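Local coordinates for FMN-binding domain-containing protein (Clostridium perfringens, PDB 3O6U) that is of unknown function but probably binds FMN, at residues 6-11 and 20-25; 35-40 and 71-76; 62-67 and 89-94; 83-88 and 96-101. All blocks are in the same frame, centred on the assembly; numbering follows the deposited sequence.

Overall arrangement
The fold sets a mixed sheet against helices 66-80 and 92-111. Contact 1 is the hairpin of strands 5-11 and 19-27. Contact 2 joins the next strand, 32-41, to helix 66-80. The two centres are about 10 Å apart, and Ser24 O lies 2.7 Å from Lys36 N between them. Contact 4 lays the loop after helix 66-80 on helix 92-111. The centres of contacts 2 and 4 are about 10 Å apart. Contact 3 lies farther out, its centre about 19 Å from that of contact 1. Its segment 89-94 resembles the TGAT motif that carries covalent FMN in NqrC and RnfG. Ser94 OG reaches back to Glu39 OE2 of contact 2, at 2.6 Å.

Contact 1 of 4, residues 6-11 and 20-25; sequences DYTVET and KAKLSI
Tyr7 and Val9 pair with Ile25 and Leu23 in an antiparallel beta hairpin made of strands 5-11 and 19-27. These strands are neighbours in the sheet, and their segments run at 168° to each other. Tyr7 with Ile25 and Val9 with Leu23 are hydrogen-bonded pairs, each closed by two backbone bonds. Leu23 N to Val9 O is 2.9 Å. Thr8 with Ser24 and Glu10 with Lys22 are the non-hydrogen-bonded pairs.

At the loop end, a side chain takes over from the backbone. Thr11 N still donates to Ala21 O, but Ala21 N returns its bond to Thr11 OG1, at 2.9 Å. The Thr11 hydroxyl sits between its own N and carbonyl carbon (chi1 51°), which turns it toward strand 19-27.

The side chains divide between two faces. On one, the hydroxyls Thr8 OG1 and Ser24 OG meet across the strands at 2.6 Å, and either could be the donor. Thr8 CG2 rests on the aliphatic Lys22 CE, at 3.7 Å. The extended chain of Glu10 runs between two lysines. Its OE2 makes a long salt bridge to Lys20 NZ, 3.9 Å, and its OE1 lies beside Lys22 CG.

The other face is apolar. Val9 CG1 packs on Leu23 CB at 3.9 Å, and Tyr7 CB meets Ile25 CG1 at 4.1 Å. Helix 92-111 lies against this face, with Leu101 on Val9 and Val105 on Tyr7 and Leu23. Strand 32-41 flanks the hairpin along 19-27, and strand 117-119 flanks it along 5-11.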
loop_
_atom_site.group_PDB
_atom_site.type_symbol
_atom_site.label_atom_id
_atom_site.label_comp_id
_atom_site.label_asym_id
_atom_site.label_seq_id
_atom_site.Cartn_x
_atom_site.Cartn_y
_atom_site.Cartn_z
ATOM N N ASP A 6 12.845 -2.683 8.632
ATOM C CA ASP A 6 11.987 -1.909 7.746
ATOM C C ASP A 6 11.978 -2.589 6.381
ATOM O O ASP A 6 13.021 -2.987 5.881
ATOM C CB ASP A 6 12.486 -0.463 7.594
ATOM C CG ASP A 6 12.358 0.340 8.883
ATOM O OD1 ASP A 6 13.383 0.732 9.472
ATOM O OD2 ASP A 6 11.221 0.582 9.323
ATOM N N TYR A 7 10.792 -2.747 5.799
ATOM C CA TYR A 7 10.684 -3.342 4.473
ATOM C C TYR A 7 9.796 -2.462 3.604
ATOM O O TYR A 7 8.785 -1.924 4.043
ATOM C CB TYR A 7 10.152 -4.782 4.545
ATOM C CG TYR A 7 10.875 -5.624 5.564
ATOM C CD1 TYR A 7 11.929 -6.451 5.212
ATOM C CD2 TYR A 7 10.516 -5.554 6.898
ATOM C CE1 TYR A 7 12.597 -7.195 6.176
ATOM C CE2 TYR A 7 11.169 -6.280 7.857
ATOM C CZ TYR A 7 12.211 -7.098 7.503
ATOM O OH TYR A 7 12.857 -7.804 8.490
ATOM N N THR A 8 10.228 -2.311 2.364
ATOM C CA THR A 8 9.551 -1.488 1.396
ATOM C C THR A 8 9.375 -2.242 0.093
ATOM O O THR A 8 10.301 -2.885 -0.413
ATOM C CB THR A 8 10.378 -0.211 1.099
ATOM O OG1 THR A 8 10.316 0.667 2.228
ATOM C CG2 THR A 8 9.856 0.522 -0.163
ATOM N N VAL A 9 8.170 -2.175 -0.440
ATOM C CA VAL A 9 7.910 -2.772 -1.726
ATOM C C VAL A 9 7.222 -1.700 -2.578
ATOM O O VAL A 9 6.538 -0.823 -2.057
ATOM C CB VAL A 9 7.056 -4.040 -1.581
ATOM C CG1 VAL A 9 5.621 -3.696 -1.316
ATOM C CG2 VAL A 9 7.195 -4.864 -2.785
ATOM N N GLU A 10 7.421 -1.781 -3.887
ATOM C CA GLU A 10 6.880 -0.816 -4.826
ATOM C C GLU A 10 6.517 -1.468 -6.149
ATOM O O GLU A 10 7.177 -2.415 -6.558
ATOM C CB GLU A 10 7.934 0.248 -5.083
ATOM C CG GLU A 10 7.586 1.192 -6.195
ATOM C CD GLU A 10 8.567 2.335 -6.279
ATOM O OE1 GLU A 10 8.870 2.912 -5.212
ATOM O OE2 GLU A 10 9.028 2.657 -7.399
ATOM N N THR A 11 5.468 -0.972 -6.811
ATOM C CA THR A 11 5.068 -1.495 -8.119
ATOM C C THR A 11 6.182 -1.225 -9.132
ATOM O O THR A 11 6.749 -0.141 -9.155
ATOM C CB THR A 11 3.755 -0.854 -8.623
ATOM O OG1 THR A 11 3.847 0.573 -8.555
ATOM C CG2 THR A 11 2.579 -1.320 -7.784
ATOM N N LYS A 20 2.244 4.965 -9.371
ATOM C CA LYS A 20 2.867 3.775 -8.822
ATOM C C LYS A 20 2.361 3.661 -7.386
ATOM O O LYS A 20 1.746 4.588 -6.849
ATOM C CB LYS A 20 4.378 3.899 -8.769
ATOM C CG LYS A 20 5.047 3.710 -10.096
ATOM C CD LYS A 20 6.532 3.927 -9.951
ATOM C CE LYS A 20 7.253 3.648 -11.257
ATOM N NZ LYS A 20 8.728 3.830 -11.101
ATOM N N ALA A 21 2.604 2.513 -6.767
ATOM C CA ALA A 21 2.239 2.360 -5.362
ATOM C C ALA A 21 3.381 1.749 -4.531
ATOM O O ALA A 21 4.105 0.834 -4.955
ATOM C CB ALA A 21 0.940 1.586 -5.203
ATOM N N LYS A 22 3.488 2.279 -3.323
ATOM C CA LYS A 22 4.534 1.947 -2.389
ATOM C C LYS A 22 3.966 1.514 -1.047
ATOM O O LYS A 22 3.046 2.146 -0.531
ATOM C CB LYS A 22 5.368 3.221 -2.185
ATOM C CG LYS A 22 6.815 2.994 -1.897
ATOM C CD LYS A 22 7.487 4.281 -1.499
ATOM C CE LYS A 22 8.810 3.990 -0.816
ATOM N NZ LYS A 22 9.846 5.004 -1.148
ATOM N N LEU A 23 4.491 0.424 -0.507
ATOM C CA LEU A 23 4.096 -0.002 0.820
ATOM C C LEU A 23 5.335 -0.175 1.695
ATOM O O LEU A 23 6.265 -0.906 1.332
ATOM C CB LEU A 23 3.332 -1.329 0.789
ATOM C CG LEU A 23 3.033 -1.980 2.150
ATOM C CD1 LEU A 23 2.248 -1.021 3.049
ATOM C CD2 LEU A 23 2.254 -3.280 1.925
ATOM N N SER A 24 5.365 0.535 2.823
ATOM C CA SER A 24 6.447 0.354 3.774
ATOM C C SER A 24 5.885 -0.174 5.078
ATOM O O SER A 24 4.768 0.172 5.472
ATOM C CB SER A 24 7.190 1.654 4.090
ATOM O OG SER A 24 8.187 1.886 3.126
ATOM N N ILE A 25 6.656 -1.039 5.725
ATOM C CA ILE A 25 6.264 -1.508 7.030
ATOM C C ILE A 25 7.456 -1.521 7.977
ATOM O O ILE A 25 8.624 -1.458 7.567
ATOM C CB ILE A 25 5.606 -2.942 7.021
ATOM C CG1 ILE A 25 6.559 -3.994 6.441
ATOM C CG2 ILE A 25 4.283 -2.898 6.264
ATOM C CD1 ILE A 25 6.128 -5.419 6.775
#

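Contact 2 of 4, residues 35-40 and 71-76; sequences AKYNEF and PQLEKA
Glu74 of helix 66-80 bonds to the backbone of Tyr37 on strand 32-41, an outermost strand of the sheet within this chain. The bond from Tyr37 N to Glu74 OE2 is 2.9 Å long and nearly straight, 169° at the hydrogen. The N-H meets the oxygen on its anti side, but 31° out of the carboxylate plane. An extended chain beyond CG carries the carboxylate from the helix to the strand. Glu74 CG passes Ala35 O at 3.3 Å and lies 4.1 Å from Tyr37 CB. Arg49 forms a salt bridge to the same OE2, so a backbone N-H and a guanidinium group both hold this oxygen. The arginine would be expected to keep the glutamate ionised.

Strand 32-41 pairs with strand 19-27 through Lys36 and Asn38, which leaves the N-H groups of Tyr37 and Glu39 on its other side. There the helix supplies acidic side chains where a further strand would supply carbonyls. Glu70 OE2, one turn before Glu74, likewise accepts from Glu39 N. The segments run at 149° to each other, roughly antiparallel.

Ala35 CB sits 3.7 Å from the helix carbonyl Glu74 O. The apolar part is made by Leu73 and Tyr37. These side chains lie side by side, pointing the same way, with Leu73 CD1 4.2 Å from Tyr37 CE2. Tyr37 OH donates to Glu39 OE2 at 2.9 Å, on the anti lone pair, and also bonds to Gln97 NE2. The ring meets Phe98 edge-to-face.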
loop_
_atom_site.group_PDB
_atom_site.type_symbol
_atom_site.label_atom_id
_atom_site.label_comp_id
_atom_site.label_asym_id
_atom_site.label_seq_id
_atom_site.Cartn_x
_atom_site.Cartn_y
_atom_site.Cartn_z
ATOM N N ALA A 35 2.816 0.973 9.169
ATOM C CA ALA A 35 2.487 0.626 7.796
ATOM C C ALA A 35 2.203 1.920 7.017
ATOM O O ALA A 35 1.324 2.693 7.400
ATOM C CB ALA A 35 1.286 -0.296 7.759
ATOM N N LYS A 36 2.967 2.157 5.943
ATOM C CA LYS A 36 2.794 3.357 5.105
ATOM C C LYS A 36 2.524 3.010 3.645
ATOM O O LYS A 36 3.370 2.446 2.953
ATOM C CB LYS A 36 4.018 4.293 5.210
ATOM C CG LYS A 36 3.836 5.652 4.491
ATOM C CD LYS A 36 4.557 6.806 5.219
ATOM C CE LYS A 36 5.452 7.662 4.298
ATOM N NZ LYS A 36 4.738 8.402 3.204
ATOM N N TYR A 37 1.330 3.341 3.175
ATOM C CA TYR A 37 0.980 3.027 1.796
ATOM C C TYR A 37 0.577 4.256 0.991
ATOM O O TYR A 37 -0.314 4.997 1.384
ATOM C CB TYR A 37 -0.156 1.984 1.764
ATOM C CG TYR A 37 -0.738 1.723 0.393
ATOM C CD1 TYR A 37 -0.099 0.876 -0.509
ATOM C CD2 TYR A 37 -1.931 2.325 -0.003
ATOM C CE1 TYR A 37 -0.634 0.634 -1.777
ATOM C CE2 TYR A 37 -2.471 2.093 -1.267
ATOM C CZ TYR A 37 -1.821 1.244 -2.147
ATOM O OH TYR A 37 -2.350 1.001 -3.393
ATOM N N ASN A 38 1.233 4.449 -0.145
ATOM C CA ASN A 38 0.936 5.567 -1.012
ATOM C C ASN A 38 0.905 5.273 -2.496
ATOM O O ASN A 38 1.816 4.631 -3.028
ATOM C CB ASN A 38 1.980 6.682 -0.844
ATOM C CG ASN A 38 1.886 7.387 0.475
ATOM O OD1 ASN A 38 0.977 8.184 0.703
ATOM N ND2 ASN A 38 2.820 7.095 1.361
ATOM N N GLU A 39 -0.174 5.718 -3.141
ATOM C CA GLU A 39 -0.234 5.716 -4.600
ATOM C C GLU A 39 0.366 7.113 -4.919
ATOM O O GLU A 39 0.183 8.075 -4.176
ATOM C CB GLU A 39 -1.654 5.543 -5.096
ATOM C CG GLU A 39 -2.163 4.135 -4.729
ATOM C CD GLU A 39 -3.672 3.985 -4.824
ATOM O OE1 GLU A 39 -4.354 4.966 -5.191
ATOM O OE2 GLU A 39 -4.181 2.877 -4.530
ATOM N N PHE A 40 1.101 7.214 -6.009
ATOM C CA PHE A 40 1.814 8.459 -6.280
ATOM C C PHE A 40 2.312 8.519 -7.707
ATOM O O PHE A 40 2.467 7.504 -8.376
ATOM C CB PHE A 40 2.995 8.580 -5.290
ATOM C CG PHE A 40 4.100 7.572 -5.518
ATOM C CD1 PHE A 40 5.219 7.903 -6.287
ATOM C CD2 PHE A 40 4.024 6.293 -4.968
ATOM C CE1 PHE A 40 6.250 6.974 -6.507
ATOM C CE2 PHE A 40 5.046 5.364 -5.185
ATOM C CZ PHE A 40 6.159 5.708 -5.958
ATOM N N PRO A 71 -5.143 5.399 4.450
ATOM C CA PRO A 71 -4.860 5.229 5.876
ATOM C C PRO A 71 -5.666 4.045 6.422
ATOM O O PRO A 71 -5.235 3.394 7.369
ATOM C CB PRO A 71 -5.270 6.564 6.488
ATOM C CG PRO A 71 -5.310 7.530 5.319
ATOM C CD PRO A 71 -5.765 6.699 4.165
ATOM N N GLN A 72 -6.826 3.750 5.837
ATOM C CA GLN A 72 -7.590 2.588 6.296
ATOM C C GLN A 72 -6.845 1.287 6.024
ATOM O O GLN A 72 -6.737 0.433 6.915
ATOM C CB GLN A 72 -8.977 2.543 5.649
ATOM C CG GLN A 72 -9.891 3.591 6.265
ATOM C CD GLN A 72 -11.272 3.642 5.655
ATOM O OE1 GLN A 72 -11.817 2.622 5.228
ATOM N NE2 GLN A 72 -11.863 4.837 5.635
ATOM N N LEU A 73 -6.307 1.151 4.811
ATOM C CA LEU A 73 -5.579 -0.050 4.426
ATOM C C LEU A 73 -4.386 -0.261 5.350
ATOM O O LEU A 73 -4.093 -1.394 5.772
ATOM C CB LEU A 73 -5.141 0.067 2.962
ATOM C CG LEU A 73 -6.330 0.112 1.995
ATOM C CD1 LEU A 73 -5.896 0.600 0.642
ATOM C CD2 LEU A 73 -6.950 -1.266 1.888
ATOM N N GLU A 74 -3.710 0.834 5.670
ATOM C CA GLU A 74 -2.567 0.785 6.559
ATOM C C GLU A 74 -2.962 0.196 7.910
ATOM O O GLU A 74 -2.284 -0.702 8.426
ATOM C CB GLU A 74 -2.000 2.198 6.788
ATOM C CG GLU A 74 -1.356 2.846 5.559
ATOM C CD GLU A 74 -0.877 4.266 5.844
ATOM O OE1 GLU A 74 -1.069 4.737 6.982
ATOM O OE2 GLU A 74 -0.315 4.915 4.938
ATOM N N LYS A 75 -4.064 0.685 8.476
ATOM C CA LYS A 75 -4.502 0.228 9.796
ATOM C C LYS A 75 -4.971 -1.214 9.800
ATOM O O LYS A 75 -4.615 -1.981 10.696
ATOM C CB LYS A 75 -5.611 1.124 10.334
ATOM C CG LYS A 75 -5.210 2.560 10.531
ATOM C CD LYS A 75 -6.426 3.373 10.933
ATOM C CE LYS A 75 -6.280 4.845 10.547
ATOM N NZ LYS A 75 -7.017 5.187 9.280
ATOM N N ALA A 76 -5.767 -1.574 8.796
ATOM C CA ALA A 76 -6.288 -2.934 8.666
ATOM C C ALA A 76 -5.145 -3.928 8.596
ATOM O O ALA A 76 -5.269 -5.053 9.067
ATOM C CB ALA A 76 -7.164 -3.064 7.426
#

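Contact 3 of 4, residues 62-67 and 89-94; sequences SGIGPA and TGATSS
Ser62 OG is gripped from several directions at the end of helix 52-62. It donates to Gly90 O across the contact at 2.8 Å. The bond lies in the carbonyl plane, on a lone pair, with a C=O...donor angle of 126°. The same oxygen accepts from Ile64 N at 3.2 Å, with 144° at the hydrogen, which closes an ST turn. Ser62 OG stands between its own backbone N and carbonyl carbon (chi1 79°), a position from which it can reach Ile64 N two residues on. Met58 O of helix 52-62 is a further partner. With a single hydroxyl proton, Gly90 O and Met58 O probably compete for it.

The backbone of Gly90 comes close to the serine, with Ser62 CB 3.8 Å from Gly90 CA. Gly90 has a positive phi and turns the chain just before helix 92-111. Ala91 is at the N-cap position of that helix.

The sequence of 89-92, Thr-Gly-Ala-Thr, resembles the motif of the FMN_bind family in which NqrC and RnfG carry a covalently bound flavin on threonine. No flavin is present in this model, so a like role here is only a possibility. The contact joins this loop to the short link between helices 52-62 and 66-80.

Ile64 adds the apolar half. Its CG2 branch does the touching. It lies 3.6 Å from Thr89 O and 3.7 Å from Gly90 O, so it rests against two carbonyl oxygens of the turn. It also meets Ala91 CB at 4.0 Å. Tyr69 of helix 66-80 packs on both Ile64 and Ala91, and Ile88 also packs on Ile64.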
loop_
_atom_site.group_PDB
_atom_site.type_symbol
_atom_site.label_atom_id
_atom_site.label_comp_id
_atom_site.label_asym_id
_atom_site.label_seq_id
_atom_site.Cartn_x
_atom_site.Cartn_y
_atom_site.Cartn_z
ATOM N N SER A 62 -17.589 6.868 -6.308
ATOM C CA SER A 62 -17.739 5.643 -5.529
ATOM C C SER A 62 -18.054 5.889 -4.076
ATOM O O SER A 62 -18.507 4.989 -3.380
ATOM C CB SER A 62 -16.423 4.863 -5.583
ATOM O OG SER A 62 -15.484 5.425 -4.668
ATOM N N GLY A 63 -17.766 7.103 -3.619
ATOM C CA GLY A 63 -17.971 7.455 -2.224
ATOM C C GLY A 63 -16.698 7.450 -1.370
ATOM O O GLY A 63 -16.790 7.665 -0.155
ATOM N N ILE A 64 -15.522 7.219 -1.973
ATOM C CA ILE A 64 -14.271 7.178 -1.199
ATOM C C ILE A 64 -12.962 7.244 -2.005
ATOM O O ILE A 64 -12.780 6.522 -2.984
ATOM C CB ILE A 64 -14.234 5.895 -0.248
ATOM C CG1 ILE A 64 -13.183 6.084 0.849
ATOM C CG2 ILE A 64 -13.933 4.624 -1.024
ATOM C CD1 ILE A 64 -12.940 4.833 1.689
ATOM N N GLY A 65 -12.072 8.129 -1.551
ATOM C CA GLY A 65 -10.768 8.343 -2.166
ATOM C C GLY A 65 -9.557 7.971 -1.307
ATOM O O GLY A 65 -9.685 7.643 -0.119
ATOM N N PRO A 66 -8.349 8.119 -1.909
ATOM C CA PRO A 66 -7.065 7.797 -1.254
ATOM C C PRO A 66 -6.859 8.357 0.140
ATOM O O PRO A 66 -6.360 7.667 1.032
ATOM C CB PRO A 66 -6.020 8.354 -2.240
ATOM C CG PRO A 66 -6.783 8.613 -3.516
ATOM C CD PRO A 66 -8.167 8.956 -3.097
ATOM N N ALA A 67 -7.242 9.608 0.281
ATOM C CA ALA A 67 -7.165 10.336 1.535
ATOM C C ALA A 67 -7.836 9.516 2.629
ATOM O O ALA A 67 -7.377 9.508 3.766
ATOM C CB ALA A 67 -7.819 11.692 1.377
ATOM N N THR A 89 -15.040 -1.193 0.131
ATOM C CA THR A 89 -16.132 -0.860 -0.770
ATOM C C THR A 89 -15.894 0.502 -1.408
ATOM O O THR A 89 -15.783 1.502 -0.700
ATOM C CB THR A 89 -17.466 -0.775 0.010
ATOM O OG1 THR A 89 -17.486 -1.782 1.032
ATOM C CG2 THR A 89 -18.657 -0.956 -0.930
ATOM N N GLY A 90 -15.820 0.523 -2.738
ATOM C CA GLY A 90 -15.637 1.762 -3.473
ATOM C C GLY A 90 -14.192 2.072 -3.805
ATOM O O GLY A 90 -13.879 3.109 -4.401
ATOM N N ALA A 91 -13.313 1.156 -3.416
ATOM C CA ALA A 91 -11.873 1.288 -3.639
ATOM C C ALA A 91 -11.341 -0.131 -3.697
ATOM O O ALA A 91 -10.383 -0.480 -3.003
ATOM C CB ALA A 91 -11.217 2.060 -2.460
ATOM N N THR A 92 -11.980 -0.941 -4.532
ATOM C CA THR A 92 -11.628 -2.350 -4.670
ATOM C C THR A 92 -10.297 -2.546 -5.362
ATOM O O THR A 92 -9.555 -3.479 -5.070
ATOM C CB THR A 92 -12.736 -3.119 -5.457
ATOM O OG1 THR A 92 -13.926 -3.181 -4.662
ATOM C CG2 THR A 92 -12.290 -4.537 -5.788
ATOM N N SER A 93 -10.008 -1.645 -6.285
ATOM C CA SER A 93 -8.782 -1.675 -7.069
ATOM C C SER A 93 -7.564 -1.498 -6.160
ATOM O O SER A 93 -6.639 -2.312 -6.171
ATOM C CB SER A 93 -8.841 -0.556 -8.112
ATOM O OG SER A 93 -8.068 -0.881 -9.245
ATOM N N SER A 94 -7.572 -0.432 -5.369
ATOM C CA SER A 94 -6.477 -0.163 -4.455
ATOM C C SER A 94 -6.372 -1.236 -3.362
ATOM O O SER A 94 -5.272 -1.620 -2.955
ATOM C CB SER A 94 -6.662 1.227 -3.859
ATOM O OG SER A 94 -6.658 2.188 -4.904
#

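Contact 4 of 4, residues 83-88 and 96-101; sequences SDIDVI and NQFKKL
Lys99 of helix 92-111 reaches across to the loop 83-88 and bonds its ammonium nitrogen to Ile85 O. This loop links helix 66-80 to helix 92-111 and folds back along the second of them. Lys99 NZ is 2.8 Å from Ile85 O and approaches almost in line with the carbonyl, at 165°. The lysine chain is bent at chi3 (66°), which brings NZ over to the loop. Asp84 OD1 is 4.4 Å from Lys99 NZ, too far for a salt bridge, and may add a weak attraction.

The aliphatic part of Lys99 is used as well. Its CG lies 3.7 Å from Ile85 CG1, and the two side chains slide past each other in opposite directions. Ile85 then reaches deeper. Its CD1 touches Phe98 CD2 at 3.8 Å, the two side chains crossing at about a right angle.

A second layer positions these groups. Phe98 touches Leu23 of the sheet and Leu77 of helix 66-80. Leu73 of the same helix packs on Ile85, so the isoleucine lies between two helices. On the loop, Asp84 is the centre of an inverse gamma turn. Ser83, just before it, has CB 3.9 Å from Lys99 O. Farther along, Ile88 N bonds to Ser95 OG. Between these ends, Val87 leans on the first turns of the helix, its CG1 3.6 Å from Asn96 ND2.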
loop_
_atom_site.group_PDB
_atom_site.type_symbol
_atom_site.label_atom_id
_atom_site.label_comp_id
_atom_site.label_asym_id
_atom_site.label_seq_id
_atom_site.Cartn_x
_atom_site.Cartn_y
_atom_site.Cartn_z
ATOM N N SER A 83 -1.657 -10.023 5.098
ATOM C CA SER A 83 -2.103 -9.379 3.868
ATOM C C SER A 83 -3.581 -9.628 3.616
ATOM O O SER A 83 -4.218 -8.900 2.857
ATOM C CB SER A 83 -1.318 -9.932 2.675
ATOM O OG SER A 83 -1.622 -11.306 2.446
ATOM N N ASP A 84 -4.126 -10.654 4.261
ATOM C CA ASP A 84 -5.515 -11.023 4.050
ATOM C C ASP A 84 -6.480 -10.054 4.691
ATOM O O ASP A 84 -7.035 -10.337 5.751
ATOM C CB ASP A 84 -5.780 -12.452 4.559
ATOM C CG ASP A 84 -7.266 -12.827 4.531
ATOM O OD1 ASP A 84 -7.875 -12.820 3.430
ATOM O OD2 ASP A 84 -7.821 -13.124 5.617
ATOM N N ILE A 85 -6.670 -8.900 4.059
ATOM C CA ILE A 85 -7.613 -7.920 4.583
ATOM C C ILE A 85 -8.854 -7.880 3.693
ATOM O O ILE A 85 -8.841 -8.400 2.581
ATOM C CB ILE A 85 -7.005 -6.487 4.659
ATOM C CG1 ILE A 85 -6.404 -6.082 3.314
ATOM C CG2 ILE A 85 -5.956 -6.424 5.744
ATOM C CD1 ILE A 85 -6.618 -4.610 2.973
ATOM N N ASP A 86 -9.923 -7.268 4.197
ATOM C CA ASP A 86 -11.183 -7.144 3.463
ATOM C C ASP A 86 -11.064 -5.961 2.506
ATOM O O ASP A 86 -10.542 -4.909 2.890
ATOM C CB ASP A 86 -12.346 -6.884 4.430
ATOM C CG ASP A 86 -12.272 -7.739 5.689
ATOM O OD1 ASP A 86 -12.088 -8.976 5.575
ATOM O OD2 ASP A 86 -12.404 -7.171 6.798
ATOM N N VAL A 87 -11.547 -6.100 1.277
ATOM C CA VAL A 87 -11.411 -4.976 0.375
ATOM C C VAL A 87 -12.302 -3.845 0.862
ATOM O O VAL A 87 -13.221 -4.071 1.637
ATOM C CB VAL A 87 -11.668 -5.379 -1.131
ATOM C CG1 VAL A 87 -10.970 -6.702 -1.424
ATOM C CG2 VAL A 87 -13.126 -5.438 -1.468
ATOM N N ILE A 88 -11.967 -2.612 0.504
ATOM C CA ILE A 88 -12.791 -1.491 0.933
ATOM C C ILE A 88 -13.759 -1.093 -0.190
ATOM O O ILE A 88 -13.366 -0.739 -1.305
ATOM C CB ILE A 88 -11.927 -0.271 1.369
ATOM C CG1 ILE A 88 -11.206 -0.587 2.682
ATOM C CG2 ILE A 88 -12.800 0.964 1.552
ATOM C CD1 ILE A 88 -9.942 0.243 2.891
ATOM N N ASN A 96 -7.034 -4.383 -3.678
ATOM C CA ASN A 96 -6.377 -5.520 -4.322
ATOM C C ASN A 96 -4.907 -5.201 -4.607
ATOM O O ASN A 96 -4.034 -6.020 -4.337
ATOM C CB ASN A 96 -7.114 -5.887 -5.604
ATOM C CG ASN A 96 -8.440 -6.603 -5.338
ATOM O OD1 ASN A 96 -9.293 -6.684 -6.223
ATOM N ND2 ASN A 96 -8.606 -7.139 -4.131
ATOM N N GLN A 97 -4.626 -4.032 -5.176
ATOM C CA GLN A 97 -3.235 -3.650 -5.379
ATOM C C GLN A 97 -2.494 -3.697 -4.021
ATOM O O GLN A 97 -1.434 -4.321 -3.917
ATOM C CB GLN A 97 -3.160 -2.248 -5.983
ATOM C CG GLN A 97 -1.753 -1.660 -6.034
ATOM C CD GLN A 97 -1.653 -0.495 -6.997
ATOM O OE1 GLN A 97 -1.317 -0.676 -8.162
ATOM N NE2 GLN A 97 -1.974 0.698 -6.525
ATOM N N PHE A 98 -3.063 -3.059 -2.988
ATOM C CA PHE A 98 -2.482 -3.056 -1.633
ATOM C C PHE A 98 -2.221 -4.471 -1.134
ATOM O O PHE A 98 -1.146 -4.744 -0.582
ATOM C CB PHE A 98 -3.416 -2.355 -0.628
ATOM C CG PHE A 98 -2.889 -2.322 0.815
ATOM C CD1 PHE A 98 -2.006 -1.329 1.239
ATOM C CD2 PHE A 98 -3.295 -3.284 1.747
ATOM C CE1 PHE A 98 -1.548 -1.288 2.564
ATOM C CE2 PHE A 98 -2.840 -3.247 3.060
ATOM C CZ PHE A 98 -1.960 -2.248 3.471
ATOM N N LYS A 99 -3.195 -5.363 -1.321
ATOM C CA LYS A 99 -3.051 -6.739 -0.865
ATOM C C LYS A 99 -1.857 -7.437 -1.498
ATOM O O LYS A 99 -1.116 -8.116 -0.792
ATOM C CB LYS A 99 -4.358 -7.535 -1.081
ATOM C CG LYS A 99 -5.496 -7.043 -0.154
ATOM C CD LYS A 99 -6.845 -7.730 -0.388
ATOM C CE LYS A 99 -6.793 -9.205 -0.024
ATOM N NZ LYS A 99 -8.142 -9.783 0.223
ATOM N N LYS A 100 -1.627 -7.244 -2.799
ATOM C CA LYS A 100 -0.470 -7.889 -3.449
ATOM C C LYS A 100 0.874 -7.402 -2.867
ATOM O O LYS A 100 1.766 -8.209 -2.590
ATOM C CB LYS A 100 -0.511 -7.692 -4.971
ATOM C CG LYS A 100 -1.646 -8.473 -5.673
ATOM C CD LYS A 100 -1.619 -8.273 -7.191
ATOM C CE LYS A 100 -2.771 -8.998 -7.912
ATOM N NZ LYS A 100 -3.934 -8.104 -8.215
ATOM N N LEU A 101 1.001 -6.089 -2.670
ATOM C CA LEU A 101 2.198 -5.487 -2.067
ATOM C C LEU A 101 2.378 -6.009 -0.621
ATOM O O LEU A 101 3.500 -6.324 -0.208
ATOM C CB LEU A 101 2.087 -3.954 -2.099
ATOM C CG LEU A 101 2.139 -3.312 -3.497
ATOM C CD1 LEU A 101 1.957 -1.805 -3.418
ATOM C CD2 LEU A 101 3.452 -3.647 -4.141
#